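Local coordinates for cephalosporin acylase (Bacillus halodurans, PDB 2NLZ), which probably hydrolyses amide bonds, as a cephalosporin acylase belonging to the gamma-glutamyltranspeptidase branch of the N-terminal nucleophile hydrolases, at residues 58-63 / 147-152; 183-188 / 202-207; 223-228 / 242-247; 253-258 / 327-332; 276-281 / 335-340. The protein carries 1 engineered substitution. One frame throughout, in Å; residues are numbered along the deposited sequence.

Contact 1 of 5, residues 58-63 / 147-152; sequences LTVLEP and RYAEEG
Val-60 opens the contact by driving both of its methyls against Ala-149, where the backbones come nearest, with 6.1 Å between the CA atoms of Val-60 and Ala-149. Its CG1 stands anti to the backbone N (chi1 174°), which carries that methyl to 3.8 Å from Ala-149 CA. The other methyl, CG2, packs on Ala-149 CB at 3.9 Å. One residue on, Leu-61 leaves its helix alongside the partner rather than at it, and its branched end then swings onto the ring of Tyr-148. Its CD2 lies 4.1 Å above the plane of the Tyr-148 ring, displaced toward the rim, while Leu-61 CD1 comes within 3.8 Å of Tyr-148 CD1. No hydrogen bond crosses between the segments: this is helix-helix packing between the C-terminal ends of helices 47-61 and 143-151, made by apolar side chains. At Glu-62 the helix is left, and this buried carboxylate turns to Arg-511 in a salt bridge and to the hydroxyls of Ser-29 and Ser-65. The partner helix ends at Gly-152, with positive phi. Helix 31-42 packs on Leu-61 and Tyr-148 through Leu-32, helix 202-212 covers Val-60 and Ala-149, and strand 359-365 lies against Leu-58 and Glu-62.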
# COMPACT_ATOMS: atom_id res chain seq x y z
N LEU D 58 28.34 1.28 22.59
CA LEU D 58 27.36 2.30 22.18
C LEU D 58 27.77 3.71 22.61
O LEU D 58 27.41 4.70 21.97
CB LEU D 58 25.97 1.98 22.75
CG LEU D 58 25.21 0.81 22.12
CD1 LEU D 58 24.09 0.29 23.02
CD2 LEU D 58 24.68 1.17 20.75
N THR D 59 28.51 3.77 23.71
CA THR D 59 29.06 5.01 24.24
C THR D 59 29.98 5.70 23.23
O THR D 59 30.09 6.92 23.21
CB THR D 59 29.76 4.72 25.57
OG1 THR D 59 29.01 5.32 26.63
CG2 THR D 59 31.18 5.25 25.59
N VAL D 60 30.59 4.90 22.37
CA VAL D 60 31.48 5.40 21.35
C VAL D 60 30.78 5.43 19.99
O VAL D 60 31.00 6.35 19.21
CB VAL D 60 32.73 4.52 21.24
CG1 VAL D 60 33.61 4.97 20.06
CG2 VAL D 60 33.52 4.52 22.57
N LEU D 61 29.94 4.43 19.74
CA LEU D 61 29.37 4.18 18.41
C LEU D 61 28.13 4.99 18.08
O LEU D 61 27.84 5.25 16.90
CB LEU D 61 29.08 2.70 18.21
CG LEU D 61 30.32 1.81 18.19
CD1 LEU D 61 29.93 0.37 18.47
CD2 LEU D 61 31.05 1.96 16.85
N GLU D 62 27.41 5.40 19.11
CA GLU D 62 26.23 6.26 18.94
C GLU D 62 26.21 7.42 19.95
O GLU D 62 25.37 7.45 20.85
CB GLU D 62 24.96 5.42 19.07
CG GLU D 62 23.71 6.08 18.52
CD GLU D 62 22.49 5.18 18.59
OE1 GLU D 62 21.42 5.67 19.01
OE2 GLU D 62 22.60 4.00 18.21
N PRO D 63 27.12 8.40 19.79
CA PRO D 63 27.28 9.48 20.77
C PRO D 63 26.12 10.46 20.78
O PRO D 63 26.03 11.32 21.66
CB PRO D 63 28.57 10.19 20.32
CG PRO D 63 29.17 9.29 19.28
CD PRO D 63 28.05 8.56 18.66
N ARG D 147 38.81 -0.34 21.53
CA ARG D 147 39.33 -0.54 20.18
C ARG D 147 38.63 0.36 19.16
O ARG D 147 39.27 0.88 18.26
CB ARG D 147 39.16 -2.01 19.78
CG ARG D 147 39.98 -2.47 18.57
CD ARG D 147 39.33 -3.63 17.79
NE ARG D 147 38.41 -4.48 18.56
CZ ARG D 147 38.76 -5.39 19.48
NH1 ARG D 147 40.04 -5.59 19.80
NH2 ARG D 147 37.82 -6.09 20.10
N TYR D 148 37.32 0.54 19.32
CA TYR D 148 36.54 1.37 18.40
C TYR D 148 36.88 2.84 18.59
O TYR D 148 36.96 3.59 17.62
CB TYR D 148 35.03 1.17 18.59
CG TYR D 148 34.46 -0.13 18.05
CD1 TYR D 148 33.55 -0.87 18.79
CD2 TYR D 148 34.83 -0.61 16.80
CE1 TYR D 148 33.02 -2.06 18.31
CE2 TYR D 148 34.31 -1.80 16.31
CZ TYR D 148 33.40 -2.52 17.07
OH TYR D 148 32.87 -3.69 16.61
N ALA D 149 37.08 3.25 19.84
CA ALA D 149 37.37 4.64 20.12
C ALA D 149 38.74 5.06 19.59
O ALA D 149 38.88 6.15 19.07
CB ALA D 149 37.26 4.91 21.60
N GLU D 150 39.72 4.17 19.70
CA GLU D 150 41.09 4.44 19.25
C GLU D 150 41.25 4.39 17.74
O GLU D 150 41.86 5.27 17.14
CB GLU D 150 42.09 3.48 19.91
CG GLU D 150 42.68 4.01 21.20
CD GLU D 150 43.72 3.10 21.81
OE1 GLU D 150 43.48 1.87 21.86
OE2 GLU D 150 44.76 3.62 22.26
N GLU D 151 40.70 3.35 17.12
CA GLU D 151 40.87 3.13 15.70
C GLU D 151 39.85 3.90 14.88
O GLU D 151 40.14 4.33 13.77
CB GLU D 151 40.82 1.64 15.37
CG GLU D 151 42.06 0.88 15.85
CD GLU D 151 41.84 -0.62 15.99
OE1 GLU D 151 42.59 -1.25 16.77
OE2 GLU D 151 40.94 -1.18 15.32
N GLY D 152 38.65 4.07 15.43
CA GLY D 152 37.60 4.84 14.76
C GLY D 152 36.62 4.02 13.94
O GLY D 152 36.86 2.84 13.67

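Contact 2 of 5, residues 183-188 / 202-207; sequences FDTFAP and QGHADT
The imidazole of His-204 meets Phe-186 and Thr-185 chiefly through CE1, and this is the close-packed part of the contact. Phe-186 CE1 approaches His-204 CE1 to 3.8 Å. The two rings touch rim to rim with their planes at 70°, neither lying over the other, and their centroids are 5.8 Å apart. Thr-185 CG2 sits at the imidazole edge, near its plane, 4.0 Å from His-204 CE1. With OG1 beside the backbone N (chi1 -56°), CG2 is turned over the centre of the neighbouring Phe-186 ring, 3.8 Å above its plane, and touches both aromatic groups. Two successive helices pack end against end: the C-terminal part of helix 180-186 lies on the start of helix 202-212, joined by a connection that carries the short strand 198-199 and no helix. His-204 ND1, next to the touching CE1, is hydrogen-bonded to Ser-201 OG, which fixes the rotation of the ring, and Thr-185 OG1 bonds back to Pro-181 O. Away from this cluster the interface is sparse. Asp-184, Pro-188 and Asp-206 are exposed, and the backbones keep apart, with 7.9 Å between Thr-185 CA and Gly-203 CA, their nearest pair.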
# COMPACT_ATOMS: atom_id res chain seq x y z
N PHE D 183 32.85 20.62 21.08
CA PHE D 183 33.26 20.88 19.71
C PHE D 183 34.61 20.25 19.40
O PHE D 183 34.84 19.81 18.28
CB PHE D 183 33.30 22.39 19.43
CG PHE D 183 31.94 23.04 19.40
CD1 PHE D 183 31.15 22.97 18.27
CD2 PHE D 183 31.47 23.73 20.51
CE1 PHE D 183 29.90 23.57 18.25
CE2 PHE D 183 30.22 24.33 20.49
CZ PHE D 183 29.43 24.25 19.36
N ASP D 184 35.51 20.19 20.38
CA ASP D 184 36.82 19.59 20.17
C ASP D 184 36.72 18.07 20.00
O ASP D 184 37.44 17.48 19.19
CB ASP D 184 37.77 19.94 21.32
CG ASP D 184 38.14 21.41 21.34
OD1 ASP D 184 38.01 22.09 20.30
OD2 ASP D 184 38.58 21.87 22.40
N THR D 185 35.81 17.46 20.77
CA THR D 185 35.59 16.01 20.79
C THR D 185 34.69 15.51 19.65
O THR D 185 35.03 14.55 18.97
CB THR D 185 34.98 15.58 22.12
OG1 THR D 185 35.82 16.01 23.19
CG2 THR D 185 34.78 14.07 22.20
N PHE D 186 33.54 16.15 19.47
CA PHE D 186 32.51 15.64 18.55
C PHE D 186 32.44 16.35 17.21
O PHE D 186 31.77 15.87 16.29
CB PHE D 186 31.14 15.65 19.23
CG PHE D 186 31.08 14.79 20.45
CD1 PHE D 186 31.29 13.43 20.36
CD2 PHE D 186 30.80 15.35 21.68
CE1 PHE D 186 31.23 12.63 21.48
CE2 PHE D 186 30.74 14.56 22.81
CZ PHE D 186 30.95 13.20 22.71
N ALA D 187 33.11 17.49 17.10
CA ALA D 187 33.23 18.19 15.82
C ALA D 187 34.68 18.60 15.54
O ALA D 187 34.96 19.79 15.43
CB ALA D 187 32.32 19.39 15.80
N PRO D 188 35.59 17.62 15.40
CA PRO D 188 37.01 17.98 15.40
C PRO D 188 37.46 18.68 14.13
O PRO D 188 38.47 19.39 14.15
CB PRO D 188 37.72 16.63 15.56
CG PRO D 188 36.77 15.64 15.03
CD PRO D 188 35.39 16.17 15.23
N GLN D 202 40.38 9.59 21.09
CA GLN D 202 41.40 9.11 22.02
C GLN D 202 40.94 9.31 23.46
O GLN D 202 41.27 8.51 24.33
CB GLN D 202 42.75 9.79 21.80
CG GLN D 202 43.83 8.90 21.19
CD GLN D 202 44.21 7.70 22.07
OE1 GLN D 202 43.99 7.70 23.29
NE2 GLN D 202 44.81 6.68 21.45
N GLY D 203 40.19 10.38 23.68
CA GLY D 203 39.61 10.66 24.98
C GLY D 203 38.77 9.50 25.46
O GLY D 203 39.01 8.97 26.55
N HIS D 204 37.80 9.11 24.64
CA HIS D 204 36.91 7.99 24.94
C HIS D 204 37.67 6.71 25.27
O HIS D 204 37.33 6.02 26.22
CB HIS D 204 35.95 7.73 23.78
CG HIS D 204 34.75 8.63 23.78
ND1 HIS D 204 34.82 9.96 23.43
CD2 HIS D 204 33.45 8.37 24.05
CE1 HIS D 204 33.61 10.49 23.50
NE2 HIS D 204 32.76 9.55 23.87
N ALA D 205 38.70 6.42 24.47
CA ALA D 205 39.56 5.26 24.70
C ALA D 205 40.25 5.30 26.07
O ALA D 205 40.18 4.31 26.82
CB ALA D 205 40.58 5.15 23.61
N ASP D 206 40.89 6.43 26.39
CA ASP D 206 41.63 6.62 27.64
C ASP D 206 40.77 6.41 28.87
O ASP D 206 41.13 5.68 29.80
CB ASP D 206 42.26 8.02 27.69
CG ASP D 206 43.40 8.20 26.69
OD1 ASP D 206 43.96 7.18 26.23
OD2 ASP D 206 43.72 9.36 26.36
N THR D 207 39.60 7.05 28.86
CA THR D 207 38.72 6.98 30.00
C THR D 207 38.06 5.61 30.16
O THR D 207 37.89 5.12 31.28
CB THR D 207 37.70 8.14 30.02
OG1 THR D 207 36.79 7.98 31.11
CG2 THR D 207 36.92 8.17 28.77

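Contact 3 of 5, residues 223-228 / 242-247; sequences ELADQI and EDLACY
Van der Waals packing of Leu-244 on Ala-225 and Ile-228 makes the contact. One methyl does the work: Leu-244 CD1 reaches into the angle between two residues that stand one helical turn apart and therefore face the same way. It comes to 3.9 Å from Ile-228 CG2 and to 4.1 Å from Ala-225 CB, and it also rests 3.9 Å from the carbonyl oxygen Ala-225 O. In Ile-228 the branch that is used is CG2, held anti to the backbone N while CG1 lies beside that N (chi1 -69°). The small side chain of Ala-225 lets the leucine come close to the helix backbone, and the CA atoms of Ala-225 and Leu-244 are 6.9 Å apart.

Hydrogen bonding serves each segment separately, and none passes across. Ile-228 N bonds to Leu-224 O at 2.8 Å within the regular helix. In the other segment the helix gives out at Cys-246, where Tyr-247 N closes a tighter turn on Leu-244 O at 3.1 Å. Ala-245 O is taken by Arg-221 NE, and Asp-243 OD1 accepts from the backbone N of Met-93.

Helix 223-234 and the short helix 241-245 follow each other in the chain and pack side by side through this leucine. Val-119, from a loop, also touches Leu-244, while helix 202-212 packs on Leu-224 through Thr-207, Ser-210 and Ile-211.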
# COMPACT_ATOMS: atom_id res chain seq x y z
N GLU D 223 40.86 9.34 39.81
CA GLU D 223 41.49 10.41 39.03
C GLU D 223 40.53 11.14 38.07
O GLU D 223 40.62 12.36 37.91
CB GLU D 223 42.70 9.88 38.26
CG GLU D 223 43.79 10.93 38.08
CD GLU D 223 44.21 11.09 36.64
OE1 GLU D 223 44.81 10.15 36.08
OE2 GLU D 223 43.94 12.17 36.07
N LEU D 224 39.64 10.39 37.44
CA LEU D 224 38.65 10.98 36.54
C LEU D 224 37.69 11.84 37.32
O LEU D 224 37.33 12.93 36.88
CB LEU D 224 37.90 9.90 35.77
CG LEU D 224 38.69 9.13 34.72
CD1 LEU D 224 37.88 7.92 34.25
CD2 LEU D 224 39.12 10.03 33.56
N ALA D 225 37.29 11.35 38.49
CA ALA D 225 36.47 12.12 39.42
C ALA D 225 37.05 13.51 39.68
O ALA D 225 36.30 14.48 39.73
CB ALA D 225 36.30 11.38 40.73
N ASP D 226 38.37 13.57 39.84
CA ASP D 226 39.08 14.84 40.05
C ASP D 226 39.03 15.75 38.83
O ASP D 226 38.88 16.96 38.96
CB ASP D 226 40.53 14.58 40.45
CG ASP D 226 40.66 13.97 41.83
OD1 ASP D 226 41.72 13.38 42.11
OD2 ASP D 226 39.72 14.07 42.64
N GLN D 227 39.16 15.16 37.64
CA GLN D 227 39.09 15.92 36.39
C GLN D 227 37.69 16.46 36.13
O GLN D 227 37.54 17.55 35.59
CB GLN D 227 39.51 15.05 35.21
CG GLN D 227 40.99 14.81 35.12
CD GLN D 227 41.39 14.18 33.80
OE1 GLN D 227 42.03 13.13 33.79
NE2 GLN D 227 41.00 14.80 32.69
N ILE D 228 36.69 15.67 36.50
CA ILE D 228 35.29 16.05 36.38
C ILE D 228 34.99 17.18 37.34
O ILE D 228 34.40 18.19 36.95
CB ILE D 228 34.34 14.85 36.64
CG1 ILE D 228 34.45 13.81 35.53
CG2 ILE D 228 32.90 15.30 36.74
CD1 ILE D 228 33.88 12.47 35.91
N GLU D 242 32.69 14.80 45.92
CA GLU D 242 31.95 14.09 46.96
C GLU D 242 30.59 13.59 46.51
O GLU D 242 30.07 12.61 47.05
CB GLU D 242 31.82 14.96 48.22
CG GLU D 242 33.13 15.13 48.98
CD GLU D 242 33.35 16.57 49.42
OE1 GLU D 242 32.75 16.99 50.43
OE2 GLU D 242 34.14 17.28 48.75
N ASP D 243 30.02 14.27 45.51
CA ASP D 243 28.78 13.82 44.88
C ASP D 243 29.01 12.50 44.16
O ASP D 243 28.23 11.56 44.30
CB ASP D 243 28.27 14.87 43.91
CG ASP D 243 27.51 15.99 44.59
OD1 ASP D 243 26.73 15.69 45.52
OD2 ASP D 243 27.69 17.16 44.19
N LEU D 244 30.09 12.46 43.39
CA LEU D 244 30.50 11.25 42.68
C LEU D 244 30.95 10.16 43.66
O LEU D 244 30.57 9.00 43.50
CB LEU D 244 31.63 11.57 41.69
CG LEU D 244 31.39 12.63 40.61
CD1 LEU D 244 32.67 13.04 39.90
CD2 LEU D 244 30.34 12.15 39.60
N ALA D 245 31.72 10.56 44.66
CA ALA D 245 32.34 9.63 45.62
C ALA D 245 31.35 8.70 46.33
O ALA D 245 31.65 7.52 46.52
CB ALA D 245 33.16 10.39 46.65
N CYS D 246 30.20 9.22 46.73
CA CYS D 246 29.23 8.36 47.40
C CYS D 246 28.06 7.93 46.52
O CYS D 246 26.99 7.57 47.02
CB CYS D 246 28.78 8.90 48.77
SG CYS D 246 28.21 10.59 48.84
N TYR D 247 28.26 7.94 45.21
CA TYR D 247 27.32 7.26 44.34
C TYR D 247 27.55 5.75 44.38
O TYR D 247 28.68 5.28 44.21
CB TYR D 247 27.39 7.76 42.89
CG TYR D 247 26.69 6.82 41.92
CD1 TYR D 247 25.30 6.74 41.87
CD2 TYR D 247 27.42 5.99 41.08
CE1 TYR D 247 24.66 5.86 41.00
CE2 TYR D 247 26.79 5.12 40.21
CZ TYR D 247 25.42 5.06 40.17
OH TYR D 247 24.82 4.18 39.30

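Contact 4 of 5, residues 253-258 / 327-332; sequences EPISID and QLLSDE
Leu-329 points its side chain at the strand segment 253-258, and Ile-257 and Ile-255 receive it. Leu-329 CB faces that strand, with Ile-257 CD1 the side-chain atom it approaches, at 4.3 Å. At the branch point, Leu-329 CG lies 4.0 Å from the same Ile-257 CD1. Of the two methyls, Leu-329 CD2 meets Ile-255 CD1 at 4.3 Å and lies as far from Ser-256 O. Leu-329 CD1 turns instead to helix 274-283, 3.8 Å from Glu-278 N, and Leu-274 of that helix also touches the leucine. The Ile-257 tip also reaches the leucine backbone, Ile-257 CD1 being 3.8 Å from Leu-329 O.

Leu-329 occupies the break between helices 325-328 and 331-338. Next to it Ser-330 is the N-cap of the second helix, and its OG donates to Gln-327 O at 3.0 Å, tilted 29° from the carbonyl plane. This bond links the end of one helix to the start of the next.

The strand's backbone is engaged with strand 262-266, through Ile-255 with Glu-266 and Ile-257 with Val-264. The helix break is held against the strand by apolar packing that is only partly buried, without directional polar bonding between the segments.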
# COMPACT_ATOMS: atom_id res chain seq x y z
N GLU D 253 14.14 -3.64 43.74
CA GLU D 253 13.22 -4.77 43.51
C GLU D 253 12.19 -4.46 42.41
O GLU D 253 11.34 -3.57 42.57
CB GLU D 253 12.52 -5.17 44.82
CG GLU D 253 11.70 -6.47 44.75
CD GLU D 253 12.57 -7.71 44.59
OE1 GLU D 253 13.67 -7.77 45.18
OE2 GLU D 253 12.13 -8.64 43.87
N PRO D 254 12.27 -5.19 41.28
CA PRO D 254 11.38 -4.97 40.12
C PRO D 254 9.90 -5.17 40.45
O PRO D 254 9.55 -6.03 41.28
CB PRO D 254 11.85 -6.02 39.10
CG PRO D 254 12.62 -7.03 39.88
CD PRO D 254 13.23 -6.29 41.04
N ILE D 255 9.06 -4.37 39.79
CA ILE D 255 7.61 -4.38 39.96
C ILE D 255 6.93 -4.95 38.73
O ILE D 255 7.46 -4.87 37.62
CB ILE D 255 7.06 -2.96 40.23
CG1 ILE D 255 7.61 -1.96 39.20
CG2 ILE D 255 7.38 -2.53 41.67
CD1 ILE D 255 6.96 -0.60 39.27
N SER D 256 5.74 -5.53 38.92
CA SER D 256 5.02 -6.17 37.83
C SER D 256 3.50 -6.08 37.91
O SER D 256 2.92 -5.55 38.86
CB SER D 256 5.44 -7.64 37.68
OG SER D 256 4.90 -8.42 38.72
N ILE D 257 2.89 -6.63 36.87
CA ILE D 257 1.45 -6.64 36.70
C ILE D 257 1.17 -7.99 36.06
O ILE D 257 1.99 -8.48 35.27
CB ILE D 257 1.02 -5.46 35.77
CG1 ILE D 257 0.66 -4.22 36.59
CG2 ILE D 257 -0.12 -5.86 34.80
CD1 ILE D 257 -0.24 -4.49 37.80
N ASP D 258 0.05 -8.61 36.41
CA ASP D 258 -0.40 -9.79 35.68
C ASP D 258 -1.16 -9.31 34.47
O ASP D 258 -2.23 -8.73 34.61
CB ASP D 258 -1.28 -10.69 36.54
CG ASP D 258 -1.61 -12.01 35.84
OD1 ASP D 258 -2.44 -12.01 34.90
OD2 ASP D 258 -1.05 -13.04 36.25
N GLN D 327 -0.63 1.24 45.52
CA GLN D 327 -1.91 1.92 45.31
C GLN D 327 -2.16 2.19 43.83
O GLN D 327 -3.28 1.98 43.35
CB GLN D 327 -1.97 3.23 46.09
CG GLN D 327 -2.28 3.07 47.57
CD GLN D 327 -2.29 4.40 48.31
OE1 GLN D 327 -1.44 5.27 48.07
NE2 GLN D 327 -3.24 4.56 49.23
N LEU D 328 -1.14 2.66 43.11
CA LEU D 328 -1.27 2.97 41.69
C LEU D 328 -1.48 1.72 40.85
O LEU D 328 -2.15 1.76 39.80
CB LEU D 328 -0.05 3.74 41.17
CG LEU D 328 0.21 5.14 41.71
CD1 LEU D 328 1.63 5.56 41.37
CD2 LEU D 328 -0.80 6.17 41.20
N LEU D 329 -0.92 0.61 41.32
CA LEU D 329 -0.96 -0.64 40.57
C LEU D 329 -2.08 -1.60 41.00
O LEU D 329 -2.12 -2.75 40.56
CB LEU D 329 0.41 -1.32 40.66
CG LEU D 329 1.34 -1.15 39.44
CD1 LEU D 329 1.16 0.18 38.72
CD2 LEU D 329 2.80 -1.40 39.82
N SER D 330 -2.99 -1.11 41.83
CA SER D 330 -4.05 -1.94 42.39
C SER D 330 -5.22 -2.08 41.43
O SER D 330 -5.52 -1.16 40.67
CB SER D 330 -4.53 -1.37 43.73
OG SER D 330 -5.33 -0.22 43.55
N ASP D 331 -5.89 -3.24 41.49
CA ASP D 331 -7.03 -3.58 40.64
C ASP D 331 -8.23 -2.65 40.79
O ASP D 331 -8.93 -2.38 39.81
CB ASP D 331 -7.47 -5.03 40.86
CG ASP D 331 -6.48 -6.03 40.30
OD1 ASP D 331 -5.64 -5.66 39.45
OD2 ASP D 331 -6.55 -7.21 40.72
N GLU D 332 -8.47 -2.17 42.01
CA GLU D 332 -9.61 -1.27 42.26
C GLU D 332 -9.35 0.15 41.77
O GLU D 332 -10.29 0.86 41.41
CB GLU D 332 -10.07 -1.29 43.73
CG GLU D 332 -8.97 -1.05 44.77
CD GLU D 332 -8.42 -2.34 45.37
OE1 GLU D 332 -8.09 -3.28 44.61
OE2 GLU D 332 -8.30 -2.41 46.62

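Contact 5 of 5, residues 276-281 / 335-340; sequences ALEALN and TERRKE
Glu-278 and Arg-337 pass each other at a slant, and their closest approach is between carboxylate and methylene: Glu-278 OE2 lies 3.9 Å from Arg-337 CD. The glutamate is extended, with CG anti to its backbone N (chi1 -176°), which sends the carboxylate out toward helix 331-338. By contrast, the bends of Arg-337 at chi2 and chi3 carry its guanidinium past the carboxylate; the two planes are 42° apart and Glu-278 OE2 stays 4.9 Å from Arg-337 NH1. The guanidinium is held by other partners. Asp-310 of helix 294-314 forms a salt bridge with NH1, Glu-349 O accepts from NH2, and Glu-340 OE1 lies in the guanidinium plane at its edge as a long ion pair, 3.9 Å from Arg-337 NH2.

Arg-338 works at the other corner. Its guanidinium presents an edge to Asn-281 O, with Arg-338 NH1 3.7 Å away, while one face covers its own helix at Thr-335 CA. NE of Arg-338 is hydrogen-bonded to Ile-282 O, which anchors the arginine on the end of helix 274-283.

No hydrogen bond or salt bridge joins the two segments; any attraction between Glu-278 and Arg-337 would be long-range. Glu-278 OE2 also lies close to Asp-310 OD2; if both acids are ionised, Arg-337, salt-bridged to Asp-310, would be expected to lessen their repulsion.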
# COMPACT_ATOMS: atom_id res chain seq x y z
N ALA D 276 3.60 2.34 32.12
CA ALA D 276 3.27 1.19 31.29
C ALA D 276 2.40 0.21 32.05
O ALA D 276 1.34 -0.18 31.58
CB ALA D 276 4.53 0.50 30.80
N LEU D 277 2.87 -0.15 33.24
CA LEU D 277 2.19 -1.08 34.15
C LEU D 277 0.75 -0.68 34.51
O LEU D 277 -0.19 -1.48 34.38
CB LEU D 277 3.03 -1.25 35.42
CG LEU D 277 3.90 -2.50 35.54
CD1 LEU D 277 4.35 -3.02 34.21
CD2 LEU D 277 5.10 -2.24 36.41
N GLU D 278 0.57 0.56 34.95
CA GLU D 278 -0.75 1.09 35.27
C GLU D 278 -1.66 1.12 34.04
O GLU D 278 -2.83 0.70 34.10
CB GLU D 278 -0.63 2.49 35.89
CG GLU D 278 -1.96 3.08 36.33
CD GLU D 278 -1.83 4.51 36.79
OE1 GLU D 278 -0.73 4.93 37.21
OE2 GLU D 278 -2.84 5.23 36.72
N ALA D 279 -1.13 1.60 32.91
CA ALA D 279 -1.87 1.59 31.66
C ALA D 279 -2.33 0.18 31.30
O ALA D 279 -3.52 -0.03 31.06
CB ALA D 279 -1.06 2.21 30.53
N LEU D 280 -1.41 -0.78 31.30
CA LEU D 280 -1.79 -2.18 31.04
C LEU D 280 -2.88 -2.65 32.00
O LEU D 280 -3.77 -3.42 31.60
CB LEU D 280 -0.59 -3.13 31.12
CG LEU D 280 0.15 -3.55 29.84
CD1 LEU D 280 -0.73 -3.39 28.60
CD2 LEU D 280 1.45 -2.78 29.67
N ASN D 281 -2.81 -2.16 33.24
CA ASN D 281 -3.75 -2.56 34.28
C ASN D 281 -5.15 -1.99 34.07
O ASN D 281 -6.15 -2.63 34.37
CB ASN D 281 -3.20 -2.14 35.65
CG ASN D 281 -3.44 -3.18 36.71
OD1 ASN D 281 -3.47 -4.39 36.43
ND2 ASN D 281 -3.61 -2.72 37.95
N THR D 335 -9.78 -0.11 38.01
CA THR D 335 -11.23 -0.02 37.80
C THR D 335 -11.74 1.43 37.87
O THR D 335 -12.55 1.84 37.04
CB THR D 335 -12.01 -0.92 38.81
OG1 THR D 335 -11.40 -2.21 38.89
CG2 THR D 335 -13.46 -1.10 38.38
N GLU D 336 -11.23 2.20 38.84
CA GLU D 336 -11.60 3.61 39.01
C GLU D 336 -11.29 4.50 37.81
O GLU D 336 -12.11 5.31 37.40
CB GLU D 336 -10.94 4.19 40.27
CG GLU D 336 -11.75 4.01 41.54
CD GLU D 336 -12.80 5.08 41.69
OE1 GLU D 336 -12.42 6.26 41.88
OE2 GLU D 336 -14.00 4.75 41.61
N ARG D 337 -10.09 4.34 37.26
CA ARG D 337 -9.64 5.10 36.10
C ARG D 337 -10.35 4.63 34.82
O ARG D 337 -10.69 5.45 33.96
CB ARG D 337 -8.14 4.93 35.92
CG ARG D 337 -7.30 5.36 37.11
CD ARG D 337 -6.50 6.61 36.81
NE ARG D 337 -7.34 7.79 36.73
CZ ARG D 337 -6.93 8.99 36.32
NH1 ARG D 337 -5.67 9.17 35.95
NH2 ARG D 337 -7.77 10.00 36.27
N ARG D 338 -10.58 3.32 34.71
CA ARG D 338 -11.22 2.69 33.55
C ARG D 338 -12.69 3.09 33.39
O ARG D 338 -13.26 3.00 32.30
CB ARG D 338 -11.03 1.16 33.61
CG ARG D 338 -12.12 0.31 32.99
CD ARG D 338 -11.64 -1.11 32.72
NE ARG D 338 -10.55 -1.55 33.59
CZ ARG D 338 -10.71 -2.22 34.72
NH1 ARG D 338 -9.65 -2.58 35.44
NH2 ARG D 338 -11.93 -2.54 35.14
N LYS D 339 -13.29 3.56 34.48
CA LYS D 339 -14.63 4.12 34.44
C LYS D 339 -14.65 5.49 33.77
O LYS D 339 -15.68 5.93 33.28
CB LYS D 339 -15.24 4.23 35.85
CG LYS D 339 -15.87 2.94 36.36
CD LYS D 339 -16.87 3.20 37.49
CE LYS D 339 -16.21 3.83 38.71
NZ LYS D 339 -17.22 4.35 39.66
N GLU D 340 -13.49 6.16 33.74
CA GLU D 340 -13.40 7.45 33.08
C GLU D 340 -13.24 7.33 31.56
O GLU D 340 -13.39 8.32 30.84
CB GLU D 340 -12.30 8.32 33.68
CG GLU D 340 -12.60 8.78 35.10
CD GLU D 340 -12.08 10.17 35.39
OE1 GLU D 340 -11.64 10.40 36.54
OE2 GLU D 340 -12.10 11.02 34.48

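In the fold
Contacts 1, 2 and 3 follow one another around helix 202-212. Contact 1 meets contact 2 through Glu-150 and Gln-202, and contact 2 meets contact 3 where Thr-207 packs on Leu-224. Contacts 4 and 5 lie on the opposite side of the chain's centre from contacts 1 and 2. Both use helix 331-338, and their centres are about 11 Å apart, with Asn-281 bordering Ile-257 and Leu-329. Contact 4 is the least buried, and the others are largely enclosed. Chemistry follows the elements joined: aliphatic and aromatic packing in contacts 1 and 2, purely aliphatic in contact 3, aliphatic packing of a helix break on a strand in contact 4, and charged side chains in contact 5.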